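Local coordinates for peptidase S9 prolyl oligopeptidase catalytic domain-containing protein (Pyrococcus horikoshii, PDB 4HXF) that probably cleaves peptides as a serine protease that self-compartmentalizes into a hexamer, each chain pairing a beta-propeller with an alpha/beta-hydrolase domain, at residues Glu110-Ser115 against His179-Val184; Glu166-Pro171 against Ile183-Pro188; Gly226-Leu231 against Ala267-Gly272. One frame throughout, in Å; residues are numbered along the deposited sequence.

Contact 1 (Glu110-Ser115 against His179-Val184); sequences EWNQDS and HGDSIV
With CG opposite its backbone N (chi1 -174°), Asn112 carries its amide out to Gly180 and Asp181, while Gln113, whose CG sits between N and the carbonyl carbon (chi1 71°), runs extended until NE2 stands 3.6 Å from Gly180 CA. Asn112 ND2 comes to 3.0 Å from Gly180 O. The Asn112 amide and the Asp181 carboxylate lie nearly coplanar, their planes 2° apart, yet Asn112 ND2 and Asp181 OD1 stay 3.7 Å apart. A water fills the junction: it donates to Asn112 OD1 and to Asp181 OD1 and accepts from Gln113 NE2 at 2.8 Å. A second water joins the main chains, accepting from Gln113 N and donating to Gly180 O at 2.7 Å. Two turns of neighbouring beta-propeller blades meet here. Residues 112-115 form a type I turn after strand 106-111; the type II' turn from His179 to Ser182 connects strands 175-179 and 182-188, with Gly180 at its second position. Asn112 OD1 also accepts from Asp114 N (2.9 Å), an Asx turn, so one oxygen both fixes the first turn and holds the bridging water. The carboxylate of Asp181 has a stronger partner in Arg117, which forms a salt bridge with Asp114 too; this shared cation probably eases the closeness of the two acids, Asp114 OD2 and Asp181 OD1 being 5.3 Å apart.

Contact 2 (Glu166-Pro171 against Ile183-Pro188); sequences EQFEKP and IVVSVP
Pro171 and Val187 make the closest approach: CG1 of the valine lies 3.7 Å from Pro171 CD and 3.8 Å from Pro171 CG, the two side chains crossing at about a right angle. Further back along the strands, the ring of Phe168 is used by its edge. Near the ring plane, CZ meets Val185 CG2 at 3.9 Å and CE1 meets Ile183 CD1 at 4.1 Å, the isoleucine coming from the opposite direction. Setting CG of Phe168 between the backbone N and carbonyl carbon (chi1 56°) directs the ring at the second strand, and stacking with Trp205 and Phe154 probably limits its rotation. Between ring and proline, Lys170 contributes methylenes. Bent at chi2 (-67°), its chain lays CG and CE over the same side of Val185 CG1, each 4.0 Å from it, while CD touches Val187 CG2. The ammonium group leaves this apolar seam for a salt bridge with Glu210. The opposite surface of strand 166-171 is loose by comparison: Gln167 and Glu169 are exposed and add nothing to the seam, and Glu169 pairs with Lys124. Farther back on the same strand, Glu166 forms a salt bridge with Lys345 of a neighbouring subunit. No hydrogen bond crosses between the strands. Their axes approach to 7.4 Å and their directions differ by 36°, which fits face-to-face packing of two sheets. The fourth strand of one four-stranded antiparallel blade thus rests on the second strand of the next, the blade-on-blade stacking of a beta-propeller.

Contact 3 (Gly226-Leu231 against Ala267-Gly272); sequences GERILL and AKIRNG
The guanidinium group of Arg228 has Ile269 CD1 at its edge, near the plane, and Gly272 CA set obliquely to it, 3.6 Å from NE; on one face lies Glu227 CB, 3.8 Å above the plane. The guanidinium group of Arg270 carries Lys268 CD over one face, and its NH2 donates to Ile269 O (3.0 Å, N-H...O angle 151°). That acceptor lies in the guanidinium plane, although the donor stands above the carbonyl plane. The charge of Arg228 is met by Asp225, whose OD2 also accepts from Gly272 N, so one carboxylate ties the arginine to the opposing turn. Shortening the Arg228 side chain to an alanine is likely to leave Asp225 without this cationic mate and to open a gap beside Gly272. The apolar half of the contact rests on Leu230. Its CG lies anti to the backbone N (chi1 -168°), which turns the side chain toward strand 267-270; there CD2 reaches Ala267 CB at 3.9 Å and lies against the Lys268 backbone, while Leu230 CB meets Ile269 CG2 at 4.0 Å. The axes of segments 229-231 and 267-270 approach to 7.8 Å, their N-to-C directions 166° apart, with no hydrogen bond between them. Each strand belongs to its own four-stranded sheet, so the pair is a blade-on-blade contact. Strand 273-280 lends Val274 to both Leu230 and Ile269, strand 245-249 backs Ala267 with Ile246, and from strand 219-224 Asp223 binds Arg270 and Ile269 N.

In the fold
All three contacts lie in the beta-propeller, whose seven four-stranded antiparallel sheets follow one another along the chain. Contacts 1 and 2, with centres about 14 Å apart, join the same two blades, 106-171 and 175-217; both use strand 182-188 and share Ile183 and Val184, one near the turn that opens the strand, the other farther along it. Contact 3 follows in sequence and joins blades 219-255 and 264-295, its centre about 12 Å from that of contact 1 and about 20 Å from that of contact 2. The intervening interface is bridged directly: Val184 CG2 lies 3.6 Å from Ile229 CD1, and His179 packs on Gly226. Four consecutive blades are thereby linked face to face, away from the inhibitor-binding pocket.

Contact 1 (Glu110-Ser115 against His179-Val184)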
loop_
_atom_site.group_PDB
_atom_site.type_symbol
_atom_site.label_atom_id
_atom_site.label_comp_id
_atom_site.label_asym_id
_atom_site.label_seq_id
_atom_site.Cartn_x
_atom_site.Cartn_y
_atom_site.Cartn_z
ATOM N N GLU A 110 33.175 -13.346 -12.915
ATOM C CA GLU A 110 34.033 -14.399 -13.487
ATOM C C GLU A 110 34.572 -15.313 -12.408
ATOM O O GLU A 110 35.160 -14.819 -11.386
ATOM C CB GLU A 110 35.278 -13.743 -14.221
ATOM C CG GLU A 110 36.267 -14.645 -14.841
ATOM C CD GLU A 110 37.682 -14.041 -15.289
ATOM O OE1 GLU A 110 38.026 -12.951 -15.051
ATOM O OE2 GLU A 110 38.459 -14.831 -15.814
ATOM N N TRP A 111 34.498 -16.638 -12.638
ATOM C CA TRP A 111 35.150 -17.561 -11.676
ATOM C C TRP A 111 36.615 -17.558 -11.724
ATOM O O TRP A 111 37.235 -17.585 -12.826
ATOM C CB TRP A 111 34.713 -18.982 -11.977
ATOM C CG TRP A 111 33.302 -19.290 -11.640
ATOM C CD1 TRP A 111 32.241 -19.407 -12.494
ATOM C CD2 TRP A 111 32.786 -19.606 -10.306
ATOM N NE1 TRP A 111 31.092 -19.773 -11.799
ATOM C CE2 TRP A 111 31.390 -19.958 -10.479
ATOM C CE3 TRP A 111 33.332 -19.634 -9.046
ATOM C CZ2 TRP A 111 30.559 -20.275 -9.410
ATOM C CZ3 TRP A 111 32.503 -19.992 -7.971
ATOM C CH2 TRP A 111 31.173 -20.335 -8.122
ATOM N N ASN A 112 37.232 -17.683 -10.547
ATOM C CA ASN A 112 38.605 -18.144 -10.403
ATOM C C ASN A 112 38.672 -19.617 -10.772
ATOM O O ASN A 112 37.664 -20.382 -10.654
ATOM C CB ASN A 112 39.012 -17.890 -8.972
ATOM C CG ASN A 112 40.506 -18.201 -8.677
ATOM O OD1 ASN A 112 40.866 -19.334 -8.316
ATOM N ND2 ASN A 112 41.364 -17.212 -8.925
ATOM N N GLN A 113 39.866 -20.029 -11.141
ATOM C CA GLN A 113 40.188 -21.432 -11.420
ATOM C C GLN A 113 39.835 -22.384 -10.259
ATOM O O GLN A 113 39.649 -23.586 -10.486
ATOM C CB GLN A 113 41.678 -21.515 -11.776
ATOM C CG GLN A 113 42.634 -21.274 -10.584
ATOM C CD GLN A 113 44.153 -21.147 -11.007
ATOM O OE1 GLN A 113 44.537 -21.459 -12.163
ATOM N NE2 GLN A 113 44.985 -20.702 -10.076
ATOM N N ASP A 114 39.753 -21.895 -9.021
ATOM C CA ASP A 114 39.376 -22.722 -7.861
ATOM C C ASP A 114 37.919 -23.097 -7.695
ATOM O O ASP A 114 37.580 -23.850 -6.783
ATOM C CB ASP A 114 39.886 -22.062 -6.574
ATOM C CG ASP A 114 39.190 -20.734 -6.209
ATOM O OD1 ASP A 114 38.169 -20.295 -6.769
ATOM O OD2 ASP A 114 39.741 -20.102 -5.284
ATOM N N SER A 115 37.065 -22.566 -8.576
ATOM C CA SER A 115 35.608 -22.792 -8.473
ATOM C C SER A 115 35.026 -22.404 -7.116
ATOM O O SER A 115 33.992 -22.946 -6.702
ATOM C CB SER A 115 35.223 -24.218 -8.821
ATOM O OG SER A 115 35.673 -24.640 -10.147
ATOM N N HIS A 179 43.999 -14.047 -13.653
ATOM C CA HIS A 179 45.142 -14.701 -14.254
ATOM C C HIS A 179 45.720 -15.582 -13.169
ATOM O O HIS A 179 46.562 -15.175 -12.344
ATOM C CB HIS A 179 46.144 -13.676 -14.787
ATOM C CG HIS A 179 47.353 -14.329 -15.458
ATOM N ND1 HIS A 179 47.243 -15.105 -16.541
ATOM C CD2 HIS A 179 48.747 -14.230 -15.165
ATOM C CE1 HIS A 179 48.472 -15.589 -16.871
ATOM N NE2 HIS A 179 49.394 -15.029 -16.040
ATOM N N GLY A 180 45.203 -16.803 -13.132
ATOM C CA GLY A 180 45.539 -17.732 -12.035
ATOM C C GLY A 180 45.007 -17.108 -10.742
ATOM O O GLY A 180 43.799 -16.744 -10.680
ATOM N N ASP A 181 45.867 -16.876 -9.753
ATOM C CA ASP A 181 45.510 -16.222 -8.463
ATOM C C ASP A 181 45.744 -14.714 -8.398
ATOM O O ASP A 181 45.480 -14.059 -7.366
ATOM C CB ASP A 181 46.231 -16.880 -7.253
ATOM C CG ASP A 181 45.592 -18.166 -6.859
ATOM O OD1 ASP A 181 44.363 -18.308 -7.068
ATOM O OD2 ASP A 181 46.363 -19.074 -6.526
ATOM N N SER A 182 46.181 -14.156 -9.540
ATOM C CA SER A 182 46.277 -12.715 -9.711
ATOM C C SER A 182 45.182 -12.154 -10.524
ATOM O O SER A 182 44.382 -12.884 -11.096
ATOM C CB SER A 182 47.654 -12.388 -10.395
ATOM O OG SER A 182 48.705 -12.929 -9.602
ATOM N N ILE A 183 45.047 -10.842 -10.506
ATOM C CA ILE A 183 44.100 -10.171 -11.309
ATOM C C ILE A 183 44.846 -9.206 -12.285
ATOM O O ILE A 183 45.736 -8.462 -11.856
ATOM C CB ILE A 183 43.116 -9.334 -10.466
ATOM C CG1 ILE A 183 42.323 -10.253 -9.494
ATOM C CG2 ILE A 183 42.149 -8.539 -11.324
ATOM C CD1 ILE A 183 41.583 -9.455 -8.429
ATOM N N VAL A 184 44.546 -9.315 -13.583
ATOM C CA VAL A 184 45.120 -8.390 -14.605
ATOM C C VAL A 184 44.157 -7.240 -14.749
ATOM O O VAL A 184 42.941 -7.414 -15.071
ATOM C CB VAL A 184 45.366 -9.063 -15.967
ATOM C CG1 VAL A 184 46.114 -8.124 -16.898
ATOM C CG2 VAL A 184 46.205 -10.310 -15.811
HETATM O O HOH W 1 43.400 -20.471 -7.781
HETATM O O HOH W 2 41.828 -18.148 -11.983
#

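Contact 2 (Glu166-Pro171 against Ile183-Pro188)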
loop_
_atom_site.group_PDB
_atom_site.type_symbol
_atom_site.label_atom_id
_atom_site.label_comp_id
_atom_site.label_asym_id
_atom_site.label_seq_id
_atom_site.Cartn_x
_atom_site.Cartn_y
_atom_site.Cartn_z
ATOM N N GLU A 166 38.430 -9.258 -0.810
ATOM C CA GLU A 166 39.357 -8.204 -1.191
ATOM C C GLU A 166 38.583 -7.276 -2.041
ATOM O O GLU A 166 37.680 -7.672 -2.794
ATOM C CB GLU A 166 40.427 -8.782 -2.119
ATOM C CG GLU A 166 41.284 -9.884 -1.623
ATOM C CD GLU A 166 42.516 -9.413 -0.893
ATOM O OE1 GLU A 166 43.306 -10.296 -0.496
ATOM O OE2 GLU A 166 42.662 -8.179 -0.666
ATOM N N GLN A 167 38.944 -6.007 -1.949
ATOM C CA GLN A 167 38.326 -5.032 -2.805
ATOM C C GLN A 167 39.287 -3.906 -3.092
ATOM O O GLN A 167 40.180 -3.582 -2.244
ATOM C CB GLN A 167 37.109 -4.459 -2.188
ATOM C CG GLN A 167 37.254 -3.704 -0.924
ATOM C CD GLN A 167 35.881 -3.574 -0.302
ATOM O OE1 GLN A 167 35.049 -2.757 -0.775
ATOM N NE2 GLN A 167 35.583 -4.454 0.680
ATOM N N PHE A 168 39.121 -3.274 -4.253
ATOM C CA PHE A 168 39.925 -2.089 -4.586
ATOM C C PHE A 168 39.196 -1.313 -5.671
ATOM O O PHE A 168 38.273 -1.804 -6.294
ATOM C CB PHE A 168 41.373 -2.391 -5.008
ATOM C CG PHE A 168 41.541 -3.348 -6.173
ATOM C CD1 PHE A 168 41.500 -4.746 -5.980
ATOM C CD2 PHE A 168 41.759 -2.888 -7.481
ATOM C CE1 PHE A 168 41.575 -5.629 -7.063
ATOM C CE2 PHE A 168 41.841 -3.771 -8.548
ATOM C CZ PHE A 168 41.796 -5.090 -8.334
ATOM N N GLU A 169 39.654 -0.088 -5.864
ATOM C CA GLU A 169 39.080 0.819 -6.880
ATOM C C GLU A 169 40.137 1.294 -7.867
ATOM O O GLU A 169 41.357 1.316 -7.576
ATOM C CB GLU A 169 38.356 1.981 -6.226
ATOM C CG GLU A 169 39.164 3.180 -5.887
ATOM C CD GLU A 169 38.251 4.325 -5.339
ATOM O OE1 GLU A 169 38.421 5.469 -5.753
ATOM O OE2 GLU A 169 37.368 4.038 -4.545
ATOM N N LYS A 170 39.655 1.641 -9.038
ATOM C CA LYS A 170 40.462 2.201 -10.100
ATOM C C LYS A 170 39.702 3.298 -10.791
ATOM O O LYS A 170 38.514 3.470 -10.551
ATOM C CB LYS A 170 40.793 1.098 -11.124
ATOM C CG LYS A 170 41.798 0.123 -10.606
ATOM C CD LYS A 170 43.223 0.678 -10.365
ATOM C CE LYS A 170 44.230 -0.412 -10.035
ATOM N NZ LYS A 170 45.476 0.292 -9.592
ATOM N N PRO A 171 40.402 4.079 -11.643
ATOM C CA PRO A 171 39.649 5.025 -12.475
ATOM C C PRO A 171 38.519 4.462 -13.298
ATOM O O PRO A 171 38.460 3.205 -13.494
ATOM C CB PRO A 171 40.777 5.581 -13.403
ATOM C CG PRO A 171 42.005 5.392 -12.605
ATOM C CD PRO A 171 41.843 4.046 -11.937
ATOM N N ILE A 183 45.047 -10.842 -10.506
ATOM C CA ILE A 183 44.100 -10.171 -11.309
ATOM C C ILE A 183 44.846 -9.206 -12.285
ATOM O O ILE A 183 45.736 -8.462 -11.856
ATOM C CB ILE A 183 43.116 -9.334 -10.466
ATOM C CG1 ILE A 183 42.323 -10.253 -9.494
ATOM C CG2 ILE A 183 42.149 -8.539 -11.324
ATOM C CD1 ILE A 183 41.583 -9.455 -8.429
ATOM N N VAL A 184 44.546 -9.315 -13.583
ATOM C CA VAL A 184 45.120 -8.390 -14.605
ATOM C C VAL A 184 44.157 -7.240 -14.749
ATOM O O VAL A 184 42.941 -7.414 -15.071
ATOM C CB VAL A 184 45.366 -9.063 -15.967
ATOM C CG1 VAL A 184 46.114 -8.124 -16.898
ATOM C CG2 VAL A 184 46.205 -10.310 -15.811
ATOM N N VAL A 185 44.655 -6.064 -14.472
ATOM C CA VAL A 185 43.850 -4.863 -14.401
ATOM C C VAL A 185 44.198 -3.904 -15.501
ATOM O O VAL A 185 45.358 -3.500 -15.578
ATOM C CB VAL A 185 43.917 -4.147 -13.031
ATOM C CG1 VAL A 185 43.026 -2.884 -12.927
ATOM C CG2 VAL A 185 43.560 -5.207 -11.851
ATOM N N SER A 186 43.240 -3.526 -16.349
ATOM C CA SER A 186 43.501 -2.611 -17.495
ATOM C C SER A 186 42.843 -1.270 -17.193
ATOM O O SER A 186 41.618 -1.244 -16.916
ATOM C CB SER A 186 42.985 -3.217 -18.821
ATOM O OG SER A 186 43.553 -4.503 -19.046
ATOM N N VAL A 187 43.641 -0.183 -17.188
ATOM C CA VAL A 187 43.166 1.128 -16.713
ATOM C C VAL A 187 43.454 2.103 -17.878
ATOM O O VAL A 187 44.553 2.154 -18.400
ATOM C CB VAL A 187 43.947 1.577 -15.473
ATOM C CG1 VAL A 187 43.576 2.972 -15.061
ATOM C CG2 VAL A 187 43.798 0.527 -14.312
ATOM N N PRO A 188 42.488 2.940 -18.220
ATOM C CA PRO A 188 42.812 3.928 -19.258
ATOM C C PRO A 188 44.000 4.783 -18.857
ATOM O O PRO A 188 44.099 5.268 -17.711
ATOM C CB PRO A 188 41.505 4.728 -19.354
ATOM C CG PRO A 188 40.410 3.867 -18.876
ATOM C CD PRO A 188 41.102 3.083 -17.739
#

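Contact 3 (Gly226-Leu231 against Ala267-Gly272)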
loop_
_atom_site.group_PDB
_atom_site.type_symbol
_atom_site.label_atom_id
_atom_site.label_comp_id
_atom_site.label_asym_id
_atom_site.label_seq_id
_atom_site.Cartn_x
_atom_site.Cartn_y
_atom_site.Cartn_z
ATOM N N GLY A 226 45.680 -18.994 -17.412
ATOM C CA GLY A 226 46.460 -19.235 -16.185
ATOM C C GLY A 226 47.957 -19.137 -16.425
ATOM O O GLY A 226 48.747 -18.852 -15.523
ATOM N N GLU A 227 48.367 -19.308 -17.680
ATOM C CA GLU A 227 49.780 -19.196 -18.073
ATOM C C GLU A 227 50.031 -18.027 -19.036
ATOM O O GLU A 227 51.023 -17.326 -18.959
ATOM C CB GLU A 227 50.226 -20.520 -18.765
ATOM C CG GLU A 227 50.171 -21.802 -17.888
ATOM C CD GLU A 227 51.010 -21.690 -16.611
ATOM O OE1 GLU A 227 52.077 -21.017 -16.646
ATOM O OE2 GLU A 227 50.596 -22.253 -15.555
ATOM N N ARG A 228 49.107 -17.837 -19.954
ATOM C CA ARG A 228 49.233 -16.800 -20.926
ATOM C C ARG A 228 48.034 -15.838 -20.820
ATOM O O ARG A 228 46.862 -16.280 -20.652
ATOM C CB ARG A 228 49.179 -17.455 -22.329
ATOM C CG ARG A 228 50.378 -18.302 -22.778
ATOM C CD ARG A 228 49.893 -19.344 -23.796
ATOM N NE ARG A 228 49.184 -20.455 -23.122
ATOM C CZ ARG A 228 49.777 -21.529 -22.556
ATOM N NH1 ARG A 228 51.082 -21.681 -22.578
ATOM N NH2 ARG A 228 49.066 -22.458 -21.956
ATOM N N ILE A 229 48.322 -14.573 -21.036
ATOM C CA ILE A 229 47.282 -13.549 -21.069
ATOM C C ILE A 229 46.966 -13.216 -22.519
ATOM O O ILE A 229 47.877 -13.014 -23.327
ATOM C CB ILE A 229 47.700 -12.287 -20.363
ATOM C CG1 ILE A 229 48.073 -12.566 -18.896
ATOM C CG2 ILE A 229 46.619 -11.156 -20.474
ATOM C CD1 ILE A 229 48.731 -11.411 -18.123
ATOM N N LEU A 230 45.669 -13.129 -22.845
ATOM C CA LEU A 230 45.238 -12.696 -24.169
ATOM C C LEU A 230 44.905 -11.219 -24.165
ATOM O O LEU A 230 44.135 -10.728 -23.327
ATOM C CB LEU A 230 43.978 -13.523 -24.525
ATOM C CG LEU A 230 43.496 -13.459 -25.978
ATOM C CD1 LEU A 230 44.475 -14.001 -27.065
ATOM C CD2 LEU A 230 42.075 -14.122 -26.100
ATOM N N LEU A 231 45.518 -10.519 -25.095
ATOM C CA LEU A 231 45.464 -9.084 -25.209
ATOM C C LEU A 231 44.737 -8.715 -26.513
ATOM O O LEU A 231 44.948 -9.391 -27.550
ATOM C CB LEU A 231 46.901 -8.498 -25.202
ATOM C CG LEU A 231 47.770 -8.738 -23.933
ATOM C CD1 LEU A 231 49.253 -8.340 -24.231
ATOM C CD2 LEU A 231 47.209 -7.944 -22.737
ATOM N N ALA A 267 37.475 -12.817 -28.900
ATOM C CA ALA A 267 38.434 -13.843 -28.800
ATOM C C ALA A 267 38.523 -14.399 -27.314
ATOM O O ALA A 267 38.298 -13.665 -26.343
ATOM C CB ALA A 267 39.882 -13.350 -29.243
ATOM N N LYS A 268 38.841 -15.664 -27.240
ATOM C CA LYS A 268 39.043 -16.416 -25.962
ATOM C C LYS A 268 40.182 -17.359 -26.043
ATOM O O LYS A 268 40.440 -17.951 -27.066
ATOM C CB LYS A 268 37.674 -17.160 -25.585
ATOM C CG LYS A 268 36.467 -16.358 -25.332
ATOM C CD LYS A 268 35.127 -17.119 -24.950
ATOM C CE LYS A 268 33.941 -16.097 -24.806
ATOM N NZ LYS A 268 32.716 -16.658 -24.064
ATOM N N ILE A 269 40.832 -17.662 -24.921
ATOM C CA ILE A 269 41.913 -18.635 -24.901
ATOM C C ILE A 269 41.504 -19.746 -23.941
ATOM O O ILE A 269 40.992 -19.505 -22.863
ATOM C CB ILE A 269 43.286 -17.924 -24.517
ATOM C CG1 ILE A 269 44.528 -18.811 -24.554
ATOM C CG2 ILE A 269 43.215 -17.230 -23.155
ATOM C CD1 ILE A 269 45.868 -18.041 -24.627
ATOM N N ARG A 270 41.711 -20.955 -24.376
ATOM C CA ARG A 270 41.425 -22.097 -23.436
ATOM C C ARG A 270 42.437 -23.142 -23.794
ATOM O O ARG A 270 42.504 -23.534 -24.952
ATOM C CB ARG A 270 39.965 -22.604 -23.530
ATOM C CG ARG A 270 38.891 -21.843 -22.678
ATOM C CD ARG A 270 37.813 -21.119 -23.531
ATOM N NE ARG A 270 36.768 -20.374 -22.786
ATOM C CZ ARG A 270 36.990 -19.218 -22.135
ATOM N NH1 ARG A 270 35.965 -18.573 -21.530
ATOM N NH2 ARG A 270 38.241 -18.688 -22.107
ATOM N N ASN A 271 43.312 -23.462 -22.819
ATOM C CA ASN A 271 44.364 -24.469 -23.009
ATOM C C ASN A 271 45.346 -24.080 -24.072
ATOM O O ASN A 271 45.610 -24.892 -24.957
ATOM C CB ASN A 271 43.737 -25.819 -23.409
ATOM N N GLY A 272 45.852 -22.830 -24.048
ATOM C CA GLY A 272 46.808 -22.381 -25.081
ATOM C C GLY A 272 46.301 -22.267 -26.534
ATOM O O GLY A 272 47.081 -21.729 -27.417
#